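Local structure of serine--tRNA ligase, cytoplasmic (Candida albicans, 3QO7) at residues F186-L191 against S406-T411; Y194-L199 against E299-F304; V337-G342 against K351-A356; A347-Y352 against N372-Q377. The protein joins serine to tRNA(Ser) in two steps, activating serine with ATP as Ser-AMP and then transferring it to the acceptor end of the tRNA. All coordinates share one frame; numbering follows the deposited sequence.

Contact 1 (F186-L191 against S406-T411). With ATP (adenosine-5'-triphosphate), chain B.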
# COMPACT_ATOMS: atom_id res chain seq x y z
N PHE A 186 2.20 -18.02 1.14
CA PHE A 186 3.55 -18.52 1.47
C PHE A 186 4.52 -18.40 0.30
O PHE A 186 5.73 -18.20 0.51
CB PHE A 186 3.52 -19.98 1.89
CG PHE A 186 2.80 -20.21 3.18
CD1 PHE A 186 3.05 -19.43 4.29
CD2 PHE A 186 1.86 -21.24 3.28
CE1 PHE A 186 2.40 -19.66 5.49
CE2 PHE A 186 1.19 -21.47 4.49
CZ PHE A 186 1.46 -20.68 5.59
N LEU A 187 4.02 -18.55 -0.93
CA LEU A 187 4.92 -18.49 -2.07
C LEU A 187 5.35 -17.07 -2.29
O LEU A 187 6.48 -16.80 -2.67
CB LEU A 187 4.28 -19.06 -3.34
CG LEU A 187 4.44 -20.57 -3.48
CD1 LEU A 187 3.35 -21.13 -4.36
CD2 LEU A 187 5.82 -20.92 -4.01
N ASN A 188 4.43 -16.15 -2.03
CA ASN A 188 4.75 -14.76 -2.21
C ASN A 188 5.80 -14.29 -1.21
O ASN A 188 6.77 -13.62 -1.57
CB ASN A 188 3.51 -13.90 -2.15
CG ASN A 188 3.73 -12.56 -2.81
OD1 ASN A 188 4.09 -12.49 -4.00
ND2 ASN A 188 3.58 -11.50 -2.03
N GLN A 189 5.60 -14.64 0.06
CA GLN A 189 6.58 -14.32 1.09
C GLN A 189 7.91 -15.05 0.80
O GLN A 189 8.99 -14.47 0.98
CB GLN A 189 6.05 -14.71 2.48
CG GLN A 189 4.99 -13.77 3.03
CD GLN A 189 5.52 -12.37 3.22
OE1 GLN A 189 6.47 -12.16 3.98
NE2 GLN A 189 4.93 -11.41 2.53
N ALA A 190 7.83 -16.30 0.34
CA ALA A 190 9.04 -17.05 0.03
C ALA A 190 9.90 -16.26 -0.94
O ALA A 190 11.11 -16.14 -0.71
CB ALA A 190 8.73 -18.46 -0.50
N LEU A 191 9.28 -15.69 -1.98
CA LEU A 191 10.03 -14.93 -3.00
C LEU A 191 10.61 -13.63 -2.43
O LEU A 191 11.78 -13.30 -2.66
CB LEU A 191 9.20 -14.66 -4.29
CG LEU A 191 9.01 -15.95 -5.11
CD1 LEU A 191 7.75 -15.90 -5.98
CD2 LEU A 191 10.25 -16.28 -5.92
N SER A 406 12.73 -9.35 -8.66
CA SER A 406 11.55 -10.19 -8.81
C SER A 406 10.30 -9.42 -8.52
O SER A 406 10.16 -8.86 -7.44
CB SER A 406 11.61 -11.39 -7.84
OG SER A 406 10.41 -12.14 -7.91
N ALA A 407 9.39 -9.37 -9.49
CA ALA A 407 8.03 -8.97 -9.23
C ALA A 407 7.38 -10.28 -8.78
O ALA A 407 7.21 -11.21 -9.58
CB ALA A 407 7.39 -8.45 -10.50
N THR A 408 7.05 -10.37 -7.50
CA THR A 408 6.79 -11.68 -6.91
C THR A 408 5.53 -12.42 -7.40
O THR A 408 5.57 -13.63 -7.63
CB THR A 408 6.86 -11.61 -5.39
OG1 THR A 408 5.83 -10.74 -4.90
CG2 THR A 408 8.24 -11.09 -4.96
N GLU A 409 4.42 -11.70 -7.58
CA GLU A 409 3.21 -12.34 -8.08
C GLU A 409 3.44 -12.84 -9.50
O GLU A 409 3.04 -13.95 -9.86
CB GLU A 409 2.00 -11.40 -8.01
CG GLU A 409 1.36 -11.30 -6.61
CD GLU A 409 2.03 -10.29 -5.65
OE1 GLU A 409 3.05 -9.69 -6.03
OE2 GLU A 409 1.51 -10.09 -4.54
N ARG A 410 4.10 -12.03 -10.31
CA ARG A 410 4.37 -12.43 -11.68
C ARG A 410 5.38 -13.60 -11.71
O ARG A 410 5.18 -14.59 -12.43
CB ARG A 410 4.84 -11.24 -12.51
CG ARG A 410 5.11 -11.60 -13.92
CD ARG A 410 5.49 -10.38 -14.74
NE ARG A 410 4.39 -9.44 -14.85
CZ ARG A 410 4.27 -8.55 -15.83
NH1 ARG A 410 5.21 -8.47 -16.77
NH2 ARG A 410 3.23 -7.73 -15.86
N THR A 411 6.40 -13.55 -10.86
CA THR A 411 7.31 -14.68 -10.74
C THR A 411 6.61 -15.97 -10.30
O THR A 411 6.96 -17.06 -10.76
CB THR A 411 8.46 -14.34 -9.80
OG1 THR A 411 9.20 -13.23 -10.36
CG2 THR A 411 9.38 -15.57 -9.60
PG ATP B . 8.12 -2.90 -19.65
O1G ATP B . 8.02 -1.52 -20.27
O2G ATP B . 6.94 -3.27 -18.77
O3G ATP B . 8.53 -3.97 -20.64
PB ATP B . 9.50 -1.62 -17.57
O1B ATP B . 8.31 -0.70 -17.72
O2B ATP B . 10.89 -1.05 -17.58
O3B ATP B . 9.37 -2.82 -18.62
PA ATP B . 8.40 -2.05 -15.01
O1A ATP B . 7.16 -1.37 -15.57
O2A ATP B . 9.28 -1.37 -13.98
O3A ATP B . 9.38 -2.46 -16.22
O5' ATP B . 8.11 -3.59 -14.64
C5' ATP B . 9.25 -4.45 -14.53
C4' ATP B . 8.78 -5.74 -13.89
O4' ATP B . 7.68 -5.47 -13.01
C3' ATP B . 8.24 -6.62 -14.97
O3' ATP B . 9.28 -7.52 -15.37
C2' ATP B . 7.05 -7.32 -14.34
O2' ATP B . 7.49 -8.58 -13.82
C1' ATP B . 6.63 -6.44 -13.17
N9 ATP B . 5.32 -5.77 -13.45
C8 ATP B . 5.16 -4.66 -14.19
N7 ATP B . 3.85 -4.30 -14.26
C5 ATP B . 3.14 -5.21 -13.56
C6 ATP B . 1.71 -5.43 -13.23
N6 ATP B . 0.76 -4.56 -13.69
N1 ATP B . 1.37 -6.49 -12.47
C2 ATP B . 2.30 -7.34 -12.01
N3 ATP B . 3.62 -7.20 -12.26
C4 ATP B . 4.11 -6.18 -13.02
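Helix 183-201, the long helix of class II motif 1, meets the motif 3 strand-helix junction where Asn188 and Leu191 touch Thr408, Glu409 and Thr411. The polar half rests on Asn188 OD1, which accepts the hydroxyl of Thr408 at 2.6 Å from OG1. This donor sits 32° off the carbonyl plane, and the two side chains cross at about a right angle. Swinging CG opposite the backbone N (chi1 -160°) carries the Asn188 amide across to the start of helix 408-419. There it also meets the Glu409 carboxylate, whose CD is 3.4 Å from Asn188 OD1 and whose OE1 is held by the backbone N of Glu299.

One turn on, Leu191 supplies the apolar half. Its CB lies 3.8 Å from Thr408 CG2, while its CD2 reaches Thr411 CG2, also at 3.8 Å. Thr411 CG2 faces Leu191, while OG1 points to polar partners: it accepts from Ser406 OG at 2.9 Å, donates to Ala407 O from above the carbonyl plane and is also bonded to Tyr327 OH. Thr411 N bonds to the same oxygen, so Ala407 O, at the N-cap position, has two donors.

On the far side of the junction the Arg410 guanidinium lies against the bound ATP, with C2' over one face and NH2 3.4 Å from C4 of the adenine, as expected of the motif 3 arginine in class II synthetases.

Contact 2 (Y194-L199 against E299-F304). With ATP (adenosine-5'-triphosphate), chain B.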
# COMPACT_ATOMS: atom_id res chain seq x y z
N TYR A 194 13.48 -14.86 -0.04
CA TYR A 194 14.57 -15.41 -0.81
C TYR A 194 15.25 -14.26 -1.60
O TYR A 194 16.48 -14.16 -1.66
CB TYR A 194 14.07 -16.53 -1.73
CG TYR A 194 15.16 -17.06 -2.62
CD1 TYR A 194 16.37 -17.48 -2.07
CD2 TYR A 194 15.02 -17.08 -4.02
CE1 TYR A 194 17.42 -17.94 -2.90
CE2 TYR A 194 16.04 -17.55 -4.86
CZ TYR A 194 17.23 -17.98 -4.30
OH TYR A 194 18.24 -18.44 -5.10
N GLY A 195 14.45 -13.37 -2.15
CA GLY A 195 15.01 -12.27 -2.91
C GLY A 195 15.91 -11.39 -2.07
O GLY A 195 17.04 -11.04 -2.50
N LEU A 196 15.41 -11.01 -0.89
CA LEU A 196 16.18 -10.21 0.09
C LEU A 196 17.47 -10.91 0.51
O LEU A 196 18.54 -10.30 0.58
CB LEU A 196 15.33 -9.90 1.32
CG LEU A 196 14.29 -8.82 1.04
CD1 LEU A 196 13.35 -8.66 2.22
CD2 LEU A 196 14.97 -7.47 0.71
N SER A 197 17.37 -12.21 0.76
CA SER A 197 18.51 -12.98 1.23
C SER A 197 19.55 -13.14 0.13
O SER A 197 20.75 -13.02 0.39
CB SER A 197 18.03 -14.34 1.72
OG SER A 197 19.10 -15.16 2.17
N PHE A 198 19.07 -13.43 -1.08
CA PHE A 198 19.90 -13.56 -2.27
C PHE A 198 20.71 -12.27 -2.52
O PHE A 198 21.93 -12.33 -2.72
CB PHE A 198 19.00 -13.90 -3.48
CG PHE A 198 19.76 -14.12 -4.78
CD1 PHE A 198 20.27 -15.36 -5.10
CD2 PHE A 198 19.93 -13.09 -5.69
CE1 PHE A 198 20.97 -15.55 -6.29
CE2 PHE A 198 20.61 -13.27 -6.89
CZ PHE A 198 21.13 -14.50 -7.18
N LEU A 199 20.05 -11.12 -2.49
CA LEU A 199 20.72 -9.88 -2.86
C LEU A 199 21.66 -9.50 -1.73
O LEU A 199 22.79 -9.03 -1.95
CB LEU A 199 19.72 -8.78 -3.10
CG LEU A 199 18.99 -8.84 -4.45
CD1 LEU A 199 18.12 -7.61 -4.60
CD2 LEU A 199 19.98 -8.92 -5.61
N GLU A 299 4.06 -7.03 -5.16
CA GLU A 299 5.32 -6.77 -4.49
C GLU A 299 6.51 -6.93 -5.43
O GLU A 299 6.48 -7.72 -6.39
CB GLU A 299 5.47 -7.62 -3.24
CG GLU A 299 4.47 -7.23 -2.13
CD GLU A 299 3.05 -7.62 -2.50
OE1 GLU A 299 2.85 -8.84 -2.75
OE2 GLU A 299 2.17 -6.71 -2.58
N LYS A 300 7.56 -6.17 -5.17
CA LYS A 300 8.74 -6.20 -6.02
C LYS A 300 10.00 -6.07 -5.16
O LYS A 300 10.11 -5.16 -4.36
CB LYS A 300 8.65 -5.09 -7.07
CG LYS A 300 9.67 -5.14 -8.18
CD LYS A 300 9.63 -3.86 -9.04
CE LYS A 300 8.66 -3.98 -10.22
NZ LYS A 300 8.83 -2.84 -11.20
N ILE A 301 10.91 -7.03 -5.30
CA ILE A 301 12.29 -6.84 -4.88
C ILE A 301 13.04 -6.20 -6.04
O ILE A 301 13.13 -6.76 -7.13
CB ILE A 301 12.98 -8.14 -4.51
CG1 ILE A 301 12.19 -8.86 -3.42
CG2 ILE A 301 14.44 -7.86 -4.09
CD1 ILE A 301 12.05 -8.02 -2.19
N GLU A 302 13.59 -5.02 -5.80
CA GLU A 302 14.21 -4.21 -6.83
C GLU A 302 15.72 -4.01 -6.56
O GLU A 302 16.10 -3.73 -5.44
CB GLU A 302 13.50 -2.87 -6.85
CG GLU A 302 14.02 -1.93 -7.90
CD GLU A 302 13.44 -2.20 -9.28
OE1 GLU A 302 12.66 -3.18 -9.42
OE2 GLU A 302 13.77 -1.43 -10.21
N GLN A 303 16.59 -4.17 -7.55
CA GLN A 303 17.99 -3.78 -7.38
C GLN A 303 18.13 -2.29 -7.69
O GLN A 303 17.70 -1.83 -8.76
CB GLN A 303 18.92 -4.50 -8.35
CG GLN A 303 18.86 -6.01 -8.38
CD GLN A 303 19.85 -6.58 -9.41
OE1 GLN A 303 21.04 -6.26 -9.39
NE2 GLN A 303 19.35 -7.40 -10.33
N PHE A 304 18.74 -1.53 -6.77
CA PHE A 304 19.08 -0.15 -7.07
C PHE A 304 20.53 0.16 -6.71
O PHE A 304 20.99 -0.12 -5.60
CB PHE A 304 18.14 0.85 -6.40
CG PHE A 304 18.33 2.25 -6.89
CD1 PHE A 304 17.61 2.71 -8.00
CD2 PHE A 304 19.24 3.10 -6.29
CE1 PHE A 304 17.79 3.99 -8.49
CE2 PHE A 304 19.43 4.40 -6.77
CZ PHE A 304 18.70 4.84 -7.88
PG ATP B . 8.12 -2.90 -19.65
O1G ATP B . 8.02 -1.52 -20.27
O2G ATP B . 6.94 -3.27 -18.77
O3G ATP B . 8.53 -3.97 -20.64
PB ATP B . 9.50 -1.62 -17.57
O1B ATP B . 8.31 -0.70 -17.72
O2B ATP B . 10.89 -1.05 -17.58
O3B ATP B . 9.37 -2.82 -18.62
PA ATP B . 8.40 -2.05 -15.01
O1A ATP B . 7.16 -1.37 -15.57
O2A ATP B . 9.28 -1.37 -13.98
O3A ATP B . 9.38 -2.46 -16.22
O5' ATP B . 8.11 -3.59 -14.64
C5' ATP B . 9.25 -4.45 -14.53
C4' ATP B . 8.78 -5.74 -13.89
O4' ATP B . 7.68 -5.47 -13.01
C3' ATP B . 8.24 -6.62 -14.97
O3' ATP B . 9.28 -7.52 -15.37
C2' ATP B . 7.05 -7.32 -14.34
O2' ATP B . 7.49 -8.58 -13.82
C1' ATP B . 6.63 -6.44 -13.17
N9 ATP B . 5.32 -5.77 -13.45
C8 ATP B . 5.16 -4.66 -14.19
N7 ATP B . 3.85 -4.30 -14.26
C5 ATP B . 3.14 -5.21 -13.56
C6 ATP B . 1.71 -5.43 -13.23
N6 ATP B . 0.76 -4.56 -13.69
N1 ATP B . 1.37 -6.49 -12.47
C2 ATP B . 2.30 -7.34 -12.01
N3 ATP B . 3.62 -7.20 -12.26
C4 ATP B . 4.11 -6.18 -13.02
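Glu299 OE1, at the start of the strand segment that brings Ile301 against Leu196 and Leu199, is gripped by two amides: Asn188 ND2, from helix 183-201, which carries both leucines, and, weakly, Gln208 NE2 of the second subunit. No hydrogen bond joins the helix and strand segments; they meet through the carbon atoms of their side chains. The short segments run nearly parallel (12°), their axes 9.1 Å apart.

The two branches of Ile301 divide the work: CD1 meets Leu196 CG at 4.0 Å, the side chains crossing at about a right angle, while CG2, set opposite the backbone N, comes within 3.7 Å of Leu199 CD1, the two side chains lying alongside and pointing opposite ways. Gly195 CA is 6.4 Å from Ile301 CA, and the lack of a side chain lets the helix come in close. One residue pair farther along, Leu199 CD2 rests on Gln303 CG at 4.2 Å; the amide beyond is bound through NE2 to Met319 O.

On the other face of the sheet, Lys300 NZ comes 3.2 Å from ATP O2A, and Glu302 probably takes part in binding serine. A motif 1 helix thus backs a motif 2 strand, the layout of the class II catalytic core.

Contact 3 (V337-G342 against K351-A356). With ATP (adenosine-5'-triphosphate), chain B.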
# COMPACT_ATOMS: atom_id res chain seq x y z
N VAL A 337 16.86 -9.70 -23.68
CA VAL A 337 16.70 -8.95 -24.92
C VAL A 337 17.07 -7.47 -24.74
O VAL A 337 16.83 -6.88 -23.70
CB VAL A 337 15.26 -9.06 -25.49
CG1 VAL A 337 14.89 -10.51 -25.74
CG2 VAL A 337 14.26 -8.45 -24.51
N GLY A 338 17.67 -6.88 -25.78
CA GLY A 338 18.04 -5.49 -25.76
C GLY A 338 16.96 -4.65 -26.39
O GLY A 338 16.78 -4.70 -27.61
N ILE A 339 16.26 -3.89 -25.56
CA ILE A 339 15.13 -3.06 -25.97
C ILE A 339 15.50 -1.97 -27.00
O ILE A 339 16.51 -1.25 -26.84
CB ILE A 339 14.43 -2.44 -24.73
CG1 ILE A 339 14.07 -3.54 -23.72
CG2 ILE A 339 13.18 -1.64 -25.14
CD1 ILE A 339 13.13 -4.61 -24.27
N VAL A 340 14.68 -1.88 -28.05
CA VAL A 340 14.97 -0.96 -29.15
C VAL A 340 14.82 0.49 -28.69
O VAL A 340 14.01 0.80 -27.80
CB VAL A 340 14.07 -1.20 -30.41
CG1 VAL A 340 14.33 -2.60 -31.05
CG2 VAL A 340 12.61 -1.00 -30.06
N SER A 341 15.60 1.37 -29.31
CA SER A 341 15.65 2.77 -28.92
C SER A 341 14.27 3.42 -28.75
O SER A 341 14.01 4.10 -27.76
CB SER A 341 16.53 3.58 -29.88
OG SER A 341 16.00 3.56 -31.18
N GLY A 342 13.36 3.14 -29.68
CA GLY A 342 12.04 3.74 -29.68
C GLY A 342 11.16 3.33 -28.54
O GLY A 342 10.06 3.87 -28.42
N LYS A 351 18.60 -0.53 -21.88
CA LYS A 351 17.66 -1.38 -21.15
C LYS A 351 17.71 -2.83 -21.64
O LYS A 351 17.68 -3.08 -22.85
CB LYS A 351 16.25 -0.81 -21.31
CG LYS A 351 15.12 -1.52 -20.56
CD LYS A 351 13.95 -0.54 -20.41
CE LYS A 351 12.74 -1.15 -19.77
NZ LYS A 351 11.96 -2.09 -20.67
N TYR A 352 17.81 -3.78 -20.72
CA TYR A 352 17.74 -5.20 -21.05
C TYR A 352 16.51 -5.73 -20.35
O TYR A 352 16.25 -5.31 -19.25
CB TYR A 352 18.94 -5.96 -20.49
CG TYR A 352 20.13 -6.08 -21.40
CD1 TYR A 352 20.18 -5.43 -22.63
CD2 TYR A 352 21.24 -6.84 -21.02
CE1 TYR A 352 21.29 -5.53 -23.46
CE2 TYR A 352 22.36 -6.95 -21.84
CZ TYR A 352 22.39 -6.30 -23.06
OH TYR A 352 23.53 -6.43 -23.88
N ASP A 353 15.76 -6.63 -20.97
CA ASP A 353 14.67 -7.31 -20.27
C ASP A 353 14.97 -8.80 -20.21
O ASP A 353 15.50 -9.39 -21.17
CB ASP A 353 13.34 -7.16 -20.99
CG ASP A 353 12.73 -5.79 -20.85
OD1 ASP A 353 13.44 -4.86 -20.40
OD2 ASP A 353 11.52 -5.65 -21.21
N LEU A 354 14.64 -9.41 -19.09
CA LEU A 354 14.69 -10.84 -18.99
C LEU A 354 13.25 -11.29 -19.13
O LEU A 354 12.38 -10.83 -18.41
CB LEU A 354 15.30 -11.28 -17.64
CG LEU A 354 15.49 -12.79 -17.43
CD1 LEU A 354 16.62 -13.08 -16.47
CD2 LEU A 354 14.18 -13.49 -17.02
N GLU A 355 12.99 -12.14 -20.10
CA GLU A 355 11.65 -12.66 -20.31
C GLU A 355 11.73 -14.16 -20.08
O GLU A 355 12.51 -14.87 -20.75
CB GLU A 355 11.20 -12.37 -21.74
CG GLU A 355 11.57 -10.96 -22.18
CD GLU A 355 11.12 -10.65 -23.60
OE1 GLU A 355 11.36 -11.48 -24.50
OE2 GLU A 355 10.54 -9.58 -23.80
N ALA A 356 10.98 -14.63 -19.09
CA ALA A 356 11.00 -16.05 -18.76
C ALA A 356 9.97 -16.81 -19.60
O ALA A 356 8.96 -16.26 -20.04
CB ALA A 356 10.73 -16.24 -17.29
PG ATP B . 8.12 -2.90 -19.65
O1G ATP B . 8.02 -1.52 -20.27
O2G ATP B . 6.94 -3.27 -18.77
O3G ATP B . 8.53 -3.97 -20.64
PB ATP B . 9.50 -1.62 -17.57
O1B ATP B . 8.31 -0.70 -17.72
O2B ATP B . 10.89 -1.05 -17.58
O3B ATP B . 9.37 -2.82 -18.62
PA ATP B . 8.40 -2.05 -15.01
O1A ATP B . 7.16 -1.37 -15.57
O2A ATP B . 9.28 -1.37 -13.98
O3A ATP B . 9.38 -2.46 -16.22
O5' ATP B . 8.11 -3.59 -14.64
C5' ATP B . 9.25 -4.45 -14.53
C4' ATP B . 8.78 -5.74 -13.89
O4' ATP B . 7.68 -5.47 -13.01
C3' ATP B . 8.24 -6.62 -14.97
O3' ATP B . 9.28 -7.52 -15.37
C2' ATP B . 7.05 -7.32 -14.34
O2' ATP B . 7.49 -8.58 -13.82
C1' ATP B . 6.63 -6.44 -13.17
N9 ATP B . 5.32 -5.77 -13.45
C8 ATP B . 5.16 -4.66 -14.19
N7 ATP B . 3.85 -4.30 -14.26
C5 ATP B . 3.14 -5.21 -13.56
C6 ATP B . 1.71 -5.43 -13.23
N6 ATP B . 0.76 -4.56 -13.69
N1 ATP B . 1.37 -6.49 -12.47
C2 ATP B . 2.30 -7.34 -12.01
N3 ATP B . 3.62 -7.20 -12.26
C4 ATP B . 4.11 -6.18 -13.02
O HOH W 1 18.67 -1.11 -24.92
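The Tyr352 ring lies obliquely against the opposite strand of a beta hairpin, with CD1 3.8 Å from Gly338 CA and the carbonyl oxygen of Val337 close by. Phe316 of helix 312-329 meets the same ring edge-to-face. The other flat group, the Asp353 carboxylate, is on the opposite face of the sheet, where the Ile339 side chain crosses that of Asp353 at about a right angle and brings CG1 and CD1 against the carboxylate.

Strands 334-338 and 350-358 are antiparallel. Val337 and Asp353 form a hydrogen-bonded pair through two bonds, Val337 N to Asp353 O and Asp353 N to Val337 O, each 2.9 Å and in the carbonyl plane. Gly338 and Tyr352 follow as a non-hydrogen-bonded pair. A longer bond from Ile339 N reaches Lys351 O at 3.2 Å; beyond it a water receives Lys351 N and donates to Ile339 O.

Lys351 runs extended to CE and then bends (chi4 -75°), which brings NZ back to Asp353. Their salt bridge, 3.2 Å from NZ to OD1, uses the syn lone pair, and NZ also makes a weak bond to ATP O3B. NZ thus touches both the carboxylate and the triphosphate, and its charge would partly offset theirs where Asp353 OD2 nears ATP O3G. The Val337 methyls meet the end of Glu355, whose OE1 is salt-bridged to Arg335, while Ile339 CD1 lies 3.6 Å from Asp353 OD2.

Contact 4 (A347-Y352 against N372-Q377). With ATP (adenosine-5'-triphosphate), chain B.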
# COMPACT_ATOMS: atom_id res chain seq x y z
N ALA A 347 14.55 8.26 -19.06
CA ALA A 347 15.77 8.18 -18.23
C ALA A 347 16.81 7.14 -18.67
O ALA A 347 17.98 7.22 -18.27
CB ALA A 347 15.40 7.98 -16.76
N ALA A 348 16.39 6.15 -19.46
CA ALA A 348 17.26 5.02 -19.77
C ALA A 348 18.15 5.29 -20.98
O ALA A 348 17.67 5.75 -22.02
CB ALA A 348 16.43 3.76 -19.96
N ALA A 349 19.44 5.03 -20.83
CA ALA A 349 20.38 5.09 -21.96
C ALA A 349 20.47 3.69 -22.60
O ALA A 349 20.83 3.55 -23.77
CB ALA A 349 21.76 5.56 -21.50
N LYS A 350 20.13 2.68 -21.79
CA LYS A 350 20.18 1.29 -22.20
C LYS A 350 19.31 0.43 -21.29
O LYS A 350 19.32 0.61 -20.06
CB LYS A 350 21.60 0.77 -22.17
CG LYS A 350 21.73 -0.65 -22.70
CD LYS A 350 23.17 -1.08 -22.82
CE LYS A 350 23.26 -2.46 -23.42
NZ LYS A 350 22.99 -2.45 -24.88
N LYS A 351 18.60 -0.53 -21.88
CA LYS A 351 17.66 -1.38 -21.15
C LYS A 351 17.71 -2.83 -21.64
O LYS A 351 17.68 -3.08 -22.85
CB LYS A 351 16.25 -0.81 -21.31
CG LYS A 351 15.12 -1.52 -20.56
CD LYS A 351 13.95 -0.54 -20.41
CE LYS A 351 12.74 -1.15 -19.77
NZ LYS A 351 11.96 -2.09 -20.67
N TYR A 352 17.81 -3.78 -20.72
CA TYR A 352 17.74 -5.20 -21.05
C TYR A 352 16.51 -5.73 -20.35
O TYR A 352 16.25 -5.31 -19.25
CB TYR A 352 18.94 -5.96 -20.49
CG TYR A 352 20.13 -6.08 -21.40
CD1 TYR A 352 20.18 -5.43 -22.63
CD2 TYR A 352 21.24 -6.84 -21.02
CE1 TYR A 352 21.29 -5.53 -23.46
CE2 TYR A 352 22.36 -6.95 -21.84
CZ TYR A 352 22.39 -6.30 -23.06
OH TYR A 352 23.53 -6.43 -23.88
N ASN A 372 20.47 1.15 -17.36
CA ASN A 372 21.43 2.14 -16.94
C ASN A 372 20.87 3.51 -17.28
O ASN A 372 20.64 3.81 -18.45
CB ASN A 372 22.79 1.96 -17.60
CG ASN A 372 23.84 2.92 -17.03
OD1 ASN A 372 23.49 3.89 -16.35
ND2 ASN A 372 25.11 2.67 -17.32
N CYS A 373 20.64 4.33 -16.25
CA CYS A 373 20.11 5.68 -16.43
C CYS A 373 21.21 6.73 -16.33
O CYS A 373 20.92 7.92 -16.21
CB CYS A 373 19.00 5.97 -15.42
SG CYS A 373 17.51 4.87 -15.58
N THR A 374 22.46 6.29 -16.36
CA THR A 374 23.60 7.19 -16.20
C THR A 374 23.30 8.27 -15.16
O THR A 374 22.82 7.96 -14.08
CB THR A 374 24.07 7.81 -17.57
OG1 THR A 374 22.98 8.52 -18.18
CG2 THR A 374 24.49 6.72 -18.53
N ASP A 375 23.55 9.54 -15.49
CA ASP A 375 23.31 10.61 -14.50
C ASP A 375 22.04 11.42 -14.75
O ASP A 375 21.91 12.54 -14.27
CB ASP A 375 24.50 11.57 -14.41
CG ASP A 375 24.76 12.30 -15.73
OD1 ASP A 375 23.90 12.24 -16.63
OD2 ASP A 375 25.84 12.93 -15.87
N TYR A 376 21.10 10.88 -15.50
CA TYR A 376 19.92 11.62 -15.88
C TYR A 376 19.05 11.97 -14.67
O TYR A 376 18.49 13.07 -14.62
CB TYR A 376 19.11 10.79 -16.86
CG TYR A 376 17.97 11.50 -17.55
CD1 TYR A 376 18.18 12.23 -18.73
CD2 TYR A 376 16.66 11.42 -17.07
CE1 TYR A 376 17.14 12.86 -19.39
CE2 TYR A 376 15.61 12.04 -17.73
CZ TYR A 376 15.86 12.77 -18.89
OH TYR A 376 14.84 13.40 -19.55
N GLN A 377 18.87 11.03 -13.74
CA GLN A 377 18.07 11.33 -12.55
C GLN A 377 18.88 11.98 -11.43
O GLN A 377 18.39 12.86 -10.75
CB GLN A 377 17.41 10.07 -11.99
CG GLN A 377 16.54 9.33 -12.96
CD GLN A 377 16.48 7.84 -12.65
OE1 GLN A 377 17.52 7.16 -12.50
NE2 GLN A 377 15.28 7.32 -12.53
PG ATP B . 8.12 -2.90 -19.65
O1G ATP B . 8.02 -1.52 -20.27
O2G ATP B . 6.94 -3.27 -18.77
O3G ATP B . 8.53 -3.97 -20.64
PB ATP B . 9.50 -1.62 -17.57
O1B ATP B . 8.31 -0.70 -17.72
O2B ATP B . 10.89 -1.05 -17.58
O3B ATP B . 9.37 -2.82 -18.62
PA ATP B . 8.40 -2.05 -15.01
O1A ATP B . 7.16 -1.37 -15.57
O2A ATP B . 9.28 -1.37 -13.98
O3A ATP B . 9.38 -2.46 -16.22
O5' ATP B . 8.11 -3.59 -14.64
C5' ATP B . 9.25 -4.45 -14.53
C4' ATP B . 8.78 -5.74 -13.89
O4' ATP B . 7.68 -5.47 -13.01
C3' ATP B . 8.24 -6.62 -14.97
O3' ATP B . 9.28 -7.52 -15.37
C2' ATP B . 7.05 -7.32 -14.34
O2' ATP B . 7.49 -8.58 -13.82
C1' ATP B . 6.63 -6.44 -13.17
N9 ATP B . 5.32 -5.77 -13.45
C8 ATP B . 5.16 -4.66 -14.19
N7 ATP B . 3.85 -4.30 -14.26
C5 ATP B . 3.14 -5.21 -13.56
C6 ATP B . 1.71 -5.43 -13.23
N6 ATP B . 0.76 -4.56 -13.69
N1 ATP B . 1.37 -6.49 -12.47
C2 ATP B . 2.30 -7.34 -12.01
N3 ATP B . 3.62 -7.20 -12.26
C4 ATP B . 4.11 -6.18 -13.02
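A classic beta bulge breaks the pairing here: Ala349 and Lys350 both face the single residue Asn372. Two backbone bonds close it, Ala349 N to Asn372 O at 2.9 Å and Asn372 N to Lys350 O at 3.0 Å, the second the more bent at 142°.

The side chain of Asn372 works on its own segment. Its OD1 accepts Thr374 N at 2.6 Å, an Asx turn that overlaps the type II' turn from Cys373 to Tyr376, with Thr374 at its second position. The chain is folded back so that Cys373 and Tyr376 both reach Ala347. Cys373 CA makes a C-H...O contact with Ala347 O at 3.2 Å, and that oxygen also accepts Asn110 ND2. The small Ala347 CB fits between Cys373 SG, at 3.9 Å, and Tyr376 CD2, at 3.7 Å. With CG opposite the backbone N (chi1 -169°), the tyrosine lays its ring obliquely by Ala347 CA, and its hydroxyl bonds to Val108 O.

Gln377 CG also approaches Ala347 CB, while NE2 binds Glu248, a probable serine ligand. Bulge and turn thus close off the ends of strands 350-358 and 363-372, within the antiparallel part of the class II catalytic sheet, beside the probable serine pocket.

In the fold
Following the chain from the N terminus, helix 183-201 comes first and takes part in two closures. Contact 1 closes the widest loop, joining the helix to strand 399-407 and helix 408-419 more than 200 residues later; all the others nest inside it. Contact 2 brings a later turn of the helix to strand 297-307, closing before contacts 3 and 4 open. Those two overlap on strand 350-358 and share Lys351 and Tyr352: contact 3 pairs it back with strand 334-338, contact 4 joins its beginning to the end of strand 363-372. Contacts 1 and 2 tie the helix, which also touches the second subunit, to the sheet; contacts 3 and 4 join strands within it; all four reach ATP.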